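Local coordinates for twin-arginine translocation pathway signal protein (Burkholderia phytofirmans, PDB 2RJO), which probably serves as a periplasmic sugar-binding protein, holding beta-D-galactopyranose in the cleft between its two lobes, at residues A[28-31]-A[32-35]; A[47-50]-A[51-55]; A[121-124]-A[125-129]; A[237-240]-A[241-244]. All coordinates share one frame; numbering follows the deposited sequence.

Contact 1 of 4, residues A[28-31]-A[32-35]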
loop_
_atom_site.group_PDB
_atom_site.type_symbol
_atom_site.label_atom_id
_atom_site.label_comp_id
_atom_site.label_asym_id
_atom_site.label_seq_id
_atom_site.Cartn_x
_atom_site.Cartn_y
_atom_site.Cartn_z
ATOM N N GLN A 28 5.331 15.271 -1.347
ATOM C CA GLN A 28 5.799 16.553 -0.848
ATOM C C GLN A 28 7.188 16.814 -1.427
ATOM O O GLN A 28 7.477 17.899 -1.922
ATOM C CB GLN A 28 5.870 16.462 0.676
ATOM C CG GLN A 28 5.768 17.747 1.450
ATOM C CD GLN A 28 5.778 17.484 2.951
ATOM O OE1 GLN A 28 6.788 17.047 3.512
ATOM N NE2 GLN A 28 4.646 17.729 3.607
ATOM N N SER A 29 8.043 15.795 -1.371
ATOM C CA SER A 29 9.403 15.906 -1.886
ATOM C C SER A 29 9.456 16.084 -3.399
ATOM O O SER A 29 10.346 16.762 -3.912
ATOM C CB SER A 29 10.227 14.684 -1.480
ATOM O OG SER A 29 11.498 14.693 -2.102
ATOM N N PHE A 30 8.519 15.483 -4.124
ATOM C CA PHE A 30 8.529 15.644 -5.566
ATOM C C PHE A 30 8.060 17.037 -5.963
ATOM O O PHE A 30 8.623 17.654 -6.859
ATOM C CB PHE A 30 7.629 14.625 -6.246
ATOM C CG PHE A 30 7.476 14.878 -7.712
ATOM C CD1 PHE A 30 8.522 14.604 -8.588
ATOM C CD2 PHE A 30 6.327 15.483 -8.208
ATOM C CE1 PHE A 30 8.429 14.934 -9.939
ATOM C CE2 PHE A 30 6.222 15.817 -9.556
ATOM C CZ PHE A 30 7.270 15.545 -10.426
ATOM N N ALA A 31 7.007 17.519 -5.311
ATOM C CA ALA A 31 6.494 18.845 -5.617
ATOM C C ALA A 31 7.644 19.825 -5.408
ATOM O O ALA A 31 7.860 20.733 -6.206
ATOM C CB ALA A 31 5.324 19.191 -4.695
ATOM N N LYS A 32 8.380 19.607 -4.324
ATOM C CA LYS A 32 9.523 20.424 -3.953
ATOM C C LYS A 32 10.522 20.543 -5.089
ATOM O O LYS A 32 10.953 21.643 -5.441
ATOM C CB LYS A 32 10.231 19.797 -2.754
ATOM C CG LYS A 32 10.252 20.649 -1.516
ATOM C CD LYS A 32 8.863 20.890 -0.971
ATOM C CE LYS A 32 8.942 21.712 0.321
ATOM N NZ LYS A 32 9.742 21.015 1.365
ATOM N N SER A 33 10.881 19.394 -5.649
ATOM C CA SER A 33 11.854 19.323 -6.719
ATOM C C SER A 33 11.446 20.094 -7.966
ATOM O O SER A 33 12.291 20.724 -8.603
ATOM C CB SER A 33 12.141 17.856 -7.069
ATOM O OG SER A 33 11.033 17.247 -7.704
ATOM N N VAL A 34 10.160 20.067 -8.308
ATOM C CA VAL A 34 9.697 20.781 -9.491
ATOM C C VAL A 34 9.186 22.187 -9.180
ATOM O O VAL A 34 8.752 22.907 -10.073
ATOM C CB VAL A 34 8.591 19.996 -10.233
ATOM C CG1 VAL A 34 9.165 18.702 -10.784
ATOM C CG2 VAL A 34 7.426 19.716 -9.293
ATOM N N GLY A 35 9.232 22.569 -7.910
ATOM C CA GLY A 35 8.779 23.889 -7.512
ATOM C C GLY A 35 7.310 24.180 -7.756
ATOM O O GLY A 35 6.961 25.297 -8.140
#

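Contact 2 of 4, residues A[47-50]-A[51-55]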
loop_
_atom_site.group_PDB
_atom_site.type_symbol
_atom_site.label_atom_id
_atom_site.label_comp_id
_atom_site.label_asym_id
_atom_site.label_seq_id
_atom_site.Cartn_x
_atom_site.Cartn_y
_atom_site.Cartn_z
ATOM N N SER A 47 -15.147 7.793 1.953
ATOM C CA SER A 47 -15.064 7.879 0.496
ATOM C C SER A 47 -15.782 9.144 0.040
ATOM O O SER A 47 -15.415 9.767 -0.956
ATOM C CB SER A 47 -15.724 6.662 -0.155
ATOM O OG SER A 47 -14.974 5.482 0.072
ATOM N N GLU A 48 -16.816 9.511 0.788
ATOM C CA GLU A 48 -17.623 10.694 0.500
ATOM C C GLU A 48 -16.786 11.969 0.635
ATOM O O GLU A 48 -16.873 12.878 -0.194
ATOM C CB GLU A 48 -18.817 10.737 1.460
ATOM C CG GLU A 48 -19.530 9.373 1.693
ATOM C CD GLU A 48 -18.798 8.425 2.681
ATOM O OE1 GLU A 48 -18.269 8.904 3.712
ATOM O OE2 GLU A 48 -18.770 7.192 2.444
ATOM N N LYS A 49 -15.965 12.034 1.676
ATOM C CA LYS A 49 -15.104 13.199 1.880
ATOM C C LYS A 49 -14.011 13.271 0.808
ATOM O O LYS A 49 -13.728 14.342 0.272
ATOM C CB LYS A 49 -14.443 13.145 3.256
ATOM C CG LYS A 49 -13.457 14.270 3.451
ATOM C CD LYS A 49 -12.788 14.242 4.801
ATOM C CE LYS A 49 -11.710 15.308 4.858
ATOM N NZ LYS A 49 -11.071 15.358 6.181
ATOM N N GLY A 50 -13.404 12.125 0.507
ATOM C CA GLY A 50 -12.348 12.083 -0.490
ATOM C C GLY A 50 -12.755 12.609 -1.851
ATOM O O GLY A 50 -12.031 13.391 -2.466
ATOM N N ILE A 51 -13.917 12.194 -2.335
ATOM C CA ILE A 51 -14.350 12.660 -3.639
ATOM C C ILE A 51 -14.794 14.117 -3.570
ATOM O O ILE A 51 -14.608 14.885 -4.520
ATOM C CB ILE A 51 -15.486 11.777 -4.197
ATOM C CG1 ILE A 51 -15.796 12.186 -5.632
ATOM C CG2 ILE A 51 -16.719 11.917 -3.355
ATOM C CD1 ILE A 51 -14.581 12.162 -6.540
ATOM N N ALA A 52 -15.359 14.510 -2.434
ATOM C CA ALA A 52 -15.810 15.889 -2.263
ATOM C C ALA A 52 -14.622 16.835 -2.353
ATOM O O ALA A 52 -14.675 17.847 -3.057
ATOM C CB ALA A 52 -16.510 16.050 -0.918
ATOM N N ASP A 53 -13.546 16.500 -1.641
ATOM C CA ASP A 53 -12.331 17.308 -1.635
ATOM C C ASP A 53 -11.680 17.395 -3.010
ATOM O O ASP A 53 -11.212 18.464 -3.425
ATOM C CB ASP A 53 -11.321 16.734 -0.634
ATOM C CG ASP A 53 -11.762 16.913 0.801
ATOM O OD1 ASP A 53 -12.917 17.337 1.012
ATOM O OD2 ASP A 53 -10.961 16.625 1.722
ATOM N N ILE A 54 -11.634 16.264 -3.706
ATOM C CA ILE A 54 -11.039 16.214 -5.029
ATOM C C ILE A 54 -11.827 17.130 -5.953
ATOM O O ILE A 54 -11.242 17.838 -6.771
ATOM C CB ILE A 54 -11.034 14.771 -5.585
ATOM C CG1 ILE A 54 -9.995 13.930 -4.836
ATOM C CG2 ILE A 54 -10.721 14.783 -7.058
ATOM C CD1 ILE A 54 -10.038 12.451 -5.152
ATOM N N ARG A 55 -13.153 17.121 -5.814
ATOM C CA ARG A 55 -14.006 17.975 -6.638
ATOM C C ARG A 55 -13.755 19.438 -6.298
ATOM O O ARG A 55 -13.624 20.278 -7.181
ATOM C CB ARG A 55 -15.493 17.633 -6.427
ATOM C CG ARG A 55 -16.008 16.507 -7.330
ATOM C CD ARG A 55 -17.350 15.930 -6.851
ATOM N NE ARG A 55 -17.764 14.806 -7.690
ATOM C CZ ARG A 55 -18.654 13.880 -7.335
ATOM N NH1 ARG A 55 -19.243 13.929 -6.143
ATOM N NH2 ARG A 55 -18.947 12.889 -8.174
#

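Contact 3 of 4, residues A[121-124]-A[125-129]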
loop_
_atom_site.group_PDB
_atom_site.type_symbol
_atom_site.label_atom_id
_atom_site.label_comp_id
_atom_site.label_asym_id
_atom_site.label_seq_id
_atom_site.Cartn_x
_atom_site.Cartn_y
_atom_site.Cartn_z
ATOM N N TYR A 121 3.457 -11.681 -2.894
ATOM C CA TYR A 121 4.043 -11.218 -1.649
ATOM C C TYR A 121 3.312 -11.720 -0.411
ATOM O O TYR A 121 3.940 -11.980 0.607
ATOM C CB TYR A 121 4.118 -9.696 -1.642
ATOM C CG TYR A 121 5.105 -9.171 -2.648
ATOM C CD1 TYR A 121 6.472 -9.408 -2.504
ATOM C CD2 TYR A 121 4.678 -8.471 -3.765
ATOM C CE1 TYR A 121 7.388 -8.957 -3.456
ATOM C CE2 TYR A 121 5.584 -8.017 -4.723
ATOM C CZ TYR A 121 6.930 -8.260 -4.563
ATOM O OH TYR A 121 7.821 -7.794 -5.514
ATOM N N GLY A 122 1.994 -11.854 -0.495
ATOM C CA GLY A 122 1.234 -12.348 0.639
ATOM C C GLY A 122 1.646 -13.779 0.919
ATOM O O GLY A 122 1.777 -14.202 2.073
ATOM N N GLU A 123 1.852 -14.531 -0.157
ATOM C CA GLU A 123 2.270 -15.913 -0.044
ATOM C C GLU A 123 3.708 -15.938 0.448
ATOM O O GLU A 123 4.126 -16.874 1.119
ATOM C CB GLU A 123 2.159 -16.620 -1.400
ATOM C CG GLU A 123 2.910 -17.940 -1.477
ATOM C CD GLU A 123 2.389 -18.851 -2.579
ATOM O OE1 GLU A 123 2.154 -18.357 -3.708
ATOM O OE2 GLU A 123 2.228 -20.060 -2.307
ATOM N N GLU A 124 4.462 -14.894 0.122
ATOM C CA GLU A 124 5.858 -14.813 0.539
ATOM C C GLU A 124 6.008 -14.644 2.046
ATOM O O GLU A 124 6.772 -15.376 2.681
ATOM C CB GLU A 124 6.570 -13.652 -0.162
ATOM C CG GLU A 124 7.631 -14.097 -1.150
ATOM C CD GLU A 124 8.846 -13.183 -1.164
ATOM O OE1 GLU A 124 8.694 -11.970 -1.401
ATOM O OE2 GLU A 124 9.967 -13.684 -0.945
ATOM N N THR A 125 5.285 -13.678 2.613
ATOM C CA THR A 125 5.356 -13.421 4.050
ATOM C C THR A 125 4.749 -14.586 4.832
ATOM O O THR A 125 5.221 -14.935 5.918
ATOM C CB THR A 125 4.624 -12.104 4.433
ATOM O OG1 THR A 125 3.210 -12.254 4.245
ATOM C CG2 THR A 125 5.127 -10.956 3.582
ATOM N N ALA A 126 3.710 -15.193 4.270
ATOM C CA ALA A 126 3.047 -16.321 4.901
ATOM C C ALA A 126 3.966 -17.536 4.901
ATOM O O ALA A 126 3.987 -18.311 5.861
ATOM C CB ALA A 126 1.761 -16.650 4.157
ATOM N N THR A 127 4.713 -17.717 3.816
ATOM C CA THR A 127 5.619 -18.854 3.728
ATOM C C THR A 127 6.740 -18.710 4.748
ATOM O O THR A 127 7.130 -19.681 5.392
ATOM C CB THR A 127 6.223 -18.976 2.319
ATOM O OG1 THR A 127 5.199 -19.394 1.410
ATOM C CG2 THR A 127 7.355 -19.993 2.295
ATOM N N GLN A 128 7.255 -17.494 4.894
ATOM C CA GLN A 128 8.324 -17.237 5.851
ATOM C C GLN A 128 7.814 -17.469 7.264
ATOM O O GLN A 128 8.533 -18.010 8.104
ATOM C CB GLN A 128 8.823 -15.800 5.724
ATOM C CG GLN A 128 9.852 -15.420 6.779
ATOM C CD GLN A 128 11.140 -16.223 6.659
ATOM O OE1 GLN A 128 11.938 -16.014 5.736
ATOM N NE2 GLN A 128 11.344 -17.155 7.589
ATOM N N LEU A 129 6.579 -17.040 7.520
ATOM C CA LEU A 129 5.963 -17.202 8.826
ATOM C C LEU A 129 5.807 -18.683 9.182
ATOM O O LEU A 129 6.129 -19.106 10.294
ATOM C CB LEU A 129 4.596 -16.517 8.844
ATOM C CG LEU A 129 3.758 -16.718 10.105
ATOM C CD1 LEU A 129 4.411 -15.991 11.275
ATOM C CD2 LEU A 129 2.343 -16.204 9.885
#

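Contact 4 of 4, residues A[237-240]-A[241-244]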
loop_
_atom_site.group_PDB
_atom_site.type_symbol
_atom_site.label_atom_id
_atom_site.label_comp_id
_atom_site.label_asym_id
_atom_site.label_seq_id
_atom_site.Cartn_x
_atom_site.Cartn_y
_atom_site.Cartn_z
ATOM N N LEU A 237 10.108 -1.818 10.371
ATOM C CA LEU A 237 11.503 -2.225 10.241
ATOM C C LEU A 237 12.160 -2.353 11.610
ATOM O O LEU A 237 12.973 -3.251 11.839
ATOM C CB LEU A 237 12.281 -1.209 9.393
ATOM C CG LEU A 237 11.874 -1.088 7.927
ATOM C CD1 LEU A 237 12.690 0.002 7.242
ATOM C CD2 LEU A 237 12.067 -2.419 7.236
ATOM N N VAL A 238 11.814 -1.443 12.513
ATOM C CA VAL A 238 12.364 -1.472 13.863
ATOM C C VAL A 238 11.940 -2.772 14.543
ATOM O O VAL A 238 12.752 -3.451 15.180
ATOM C CB VAL A 238 11.863 -0.276 14.681
ATOM C CG1 VAL A 238 12.304 -0.397 16.125
ATOM C CG2 VAL A 238 12.398 1.001 14.078
ATOM N N ALA A 239 10.672 -3.130 14.383
ATOM C CA ALA A 239 10.167 -4.358 14.979
ATOM C C ALA A 239 10.886 -5.558 14.377
ATOM O O ALA A 239 11.044 -6.577 15.038
ATOM C CB ALA A 239 8.674 -4.480 14.754
ATOM N N ILE A 240 11.321 -5.453 13.125
ATOM C CA ILE A 240 12.018 -6.584 12.512
ATOM C C ILE A 240 13.428 -6.736 13.083
ATOM O O ILE A 240 13.881 -7.846 13.372
ATOM C CB ILE A 240 12.123 -6.441 10.972
ATOM C CG1 ILE A 240 10.733 -6.544 10.339
ATOM C CG2 ILE A 240 13.035 -7.527 10.411
ATOM C CD1 ILE A 240 10.740 -6.417 8.846
ATOM N N LYS A 241 14.127 -5.620 13.249
ATOM C CA LYS A 241 15.475 -5.685 13.786
ATOM C C LYS A 241 15.447 -6.158 15.238
ATOM O O LYS A 241 16.423 -6.710 15.732
ATOM C CB LYS A 241 16.159 -4.319 13.715
ATOM C CG LYS A 241 17.647 -4.416 13.962
ATOM C CD LYS A 241 18.159 -3.360 14.931
ATOM C CE LYS A 241 18.466 -2.028 14.248
ATOM N NZ LYS A 241 19.200 -1.145 15.210
ATOM N N SER A 242 14.321 -5.942 15.913
ATOM C CA SER A 242 14.176 -6.332 17.312
ATOM C C SER A 242 13.676 -7.761 17.472
ATOM O O SER A 242 13.480 -8.231 18.591
ATOM C CB SER A 242 13.215 -5.381 18.022
ATOM O OG SER A 242 11.903 -5.494 17.497
ATOM N N GLY A 243 13.462 -8.446 16.356
ATOM C CA GLY A 243 13.000 -9.821 16.412
ATOM C C GLY A 243 11.517 -10.007 16.681
ATOM O O GLY A 243 11.046 -11.134 16.819
ATOM N N GLU A 244 10.756 -8.927 16.738
ATOM C CA GLU A 244 9.337 -9.078 17.015
ATOM C C GLU A 244 8.477 -9.325 15.782
ATOM O O GLU A 244 7.413 -9.954 15.870
ATOM C CB GLU A 244 8.855 -7.878 17.818
ATOM C CG GLU A 244 9.509 -7.884 19.195
ATOM C CD GLU A 244 9.053 -6.761 20.085
ATOM O OE1 GLU A 244 7.855 -6.428 20.050
ATOM O OE2 GLU A 244 9.895 -6.219 20.835
#

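Contact 1 of 4, residues A[28-31]-A[32-35]
The ring of Phe-30 meets one methyl branch of Val-34, a single helical turn further along, at a slant, with Phe-30 CZ 3.7 Å from Val-34 CG1. The methyl comes neither squarely over the ring face nor squarely at its edge. Phe-30 comes into range because its CG stands anti to the backbone N (chi1 172°), which swings the ring along the helix toward the later residues. The second branch of Val-34 turns inward instead: Val-34 CG2 rests 3.3 Å from Ala-31 O, packing apolar carbon on the last-turn carbonyls.

Beside the ring, Ser-33 folds back on the helix. Its chi1 of 70° holds the hydroxyl between backbone N and carbonyl carbon, from where Ser-33 OG donates to Phe-30 O at 2.6 Å. That same oxygen accepts from Val-34 N at 3.2 Å, so two donors grip one carbonyl near the helix end, where the regular pattern of backbone bonds is running out. The ring also touches Leu-261 and Leu-265 of helix 253-268, and Trp-310 meets it edge-to-face.

The chain then turns out of the helix at Gly-35, whose phi is positive (63°), and Gly-35 N bonds back to Lys-32 O at 3.1 Å. This reversal is a Schellman motif. It closes helix 18-34, the connecting helix of the beta-alpha-beta crossover between the parallel strands 7-12 and 38-42, and its Phe-30, Ala-31 and Val-34 pack on Leu-8 of the first strand.

Contact 2 of 4, residues A[47-50]-A[51-55]
Lys-49 and Asp-53, one turn apart on the same face of the helix, meet through carbon rather than through their charges: Lys-49 CE lies 3.5 Å from Asp-53 OD2, whereas Lys-49 NZ stays 4.6 Å from that oxygen. The lysine chain is fully extended, which carries its ammonium past the carboxylate to a salt bridge with Glu-44. Asp-53 probably adds a longer-range attraction to the ammonium. Asp-53 N also donates to Lys-49 O at 2.9 Å.

On another face, Gly-50 has no side chain, and Ile-54 CG1 lies 3.2 Å from Gly-50 O, the oxygen that accepts from Ile-54 N. With chi1 near -72°, CG1 lies beside the backbone N, which tips this branch back toward the preceding turn. Ile-51 places CG2 3.3 Å from Glu-48 O, while its other branch reaches the Arg-55 guanidinium, CG1 standing 3.7 Å above the plane of that group and over its centre.

Further out, Ser-46 OG bonds to both Lys-49 N and Glu-48 OE1, tying down the start of the helix, and Ser-47 OG reaches Asp-76 and Asn-72. Ile-51 and Ile-54 pack on helix 74-87. Helix 47-60 is the connecting helix of a beta-alpha-beta crossover between parallel strands 38-42 and 65-69, which pair with strand 7-12 on its two sides.

Contact 3 of 4, residues A[121-124]-A[125-129]
Residues Tyr-121 to Leu-129 form one uninterrupted helical run, in which Thr-125 N donates to Tyr-121 O at 3.0 Å and Gln-128 N to Glu-124 O at 3.1 Å. The distinctive element is the pair Glu-123 and Thr-127, whose side chains lie alongside one another and point the same way. Thr-127 OG1 donates to Glu-123 O at 2.8 Å while Thr-127 N reaches the same oxygen at 2.9 Å, and the two come from opposite faces of the carbonyl plane. The hydroxyl can do this because chi1 of -70° sets OG1 beside the backbone N, facing the preceding turn. Glu-123 CG is 4.0 Å from Thr-127 OG1, so the aliphatic part of the glutamate runs past the hydroxyl.

Thr-125 uses a different rotamer. Its methyl, CG2, packs 3.4 Å from Tyr-121 O, and its OG1 takes a weak hydrogen bond from Trp-202 NE1. Ala-126 presses CB to within 3.2 Å of Gly-122 O and meets Leu-158 and Ala-161 of helix 149-163. Tyr-121 points elsewhere: its hydroxyl bonds to Ala-288 N, and its ring meets edge-to-face that of Trp-251, a residue of the galactose pocket.

Chemically, the short bond to Glu-123 O probably orients the Thr-127 hydroxyl and uses its proton within the helix, leaving that carbonyl gripped by two donors of one residue.

Contact 4 of 4, residues A[237-240]-A[241-244]
Ser-242 bonds back to the last turn of helix 234-241, within a Schellman motif that terminates the helix, with Gly-243 the first residue to leave helical geometry. The evidence is in two backbone bonds and one torsion: Glu-244 N donates to Ala-239 O at 2.9 Å, Gly-243 N to Ile-240 O at 3.1 Å, and Gly-243 has a phi of 79°. The first of these closes the wide six-residue loop of the motif, the second the narrower one nested inside it.

Followed outward, the Ser-242 side chain first meets Val-238, its CB resting 3.5 Å from Val-238 O. At chi1 of 65° the hydroxyl folds in over the helix end, so OG comes 2.8 Å from Ala-239 O and 3.2 Å from Val-238 O. Val-238 O also accepts from Ser-242 N at 3.0 Å.

Glu-244 directs its polar end to a partner beyond the turn. Its CB stays near the motif, then the chain runs out extended to a salt bridge between its carboxylate and Arg-217 of helix 206-218. That charge pair ties the turn to the neighbouring helix. Leu-237 and Ile-240 pack on Val-291 of strand 283-291, with Val-299 and Ile-300 beside Leu-237, while Ala-239 meets Leu-210 and Leu-245.

The Glu-244 amide approaches Ala-239 O at a C=O...N angle of 167°, almost end-on to the carbonyl.

All four contacts are local, reached along the chain in the order 1, 2, 3, 4; contacts 2 and 3 lie within helices, 1 and 4 at helix C-terminal ends. Contacts 1 and 2 sit on helices 18-34 and 47-60, which pack with the mixed sheet that includes strands 7-12, 38-42 and 65-69; their centres are about 24 Å apart. Contacts 3 and 4 belong to helices 118-132 and 234-241, which both pack side chains on strand 283-291, with centres about 17 Å apart. Contact 2 lies across the chain's centre from both of these, about 35 and 37 Å away. The grouping reflects the two-lobed periplasmic binding fold, with galactose held between lobes.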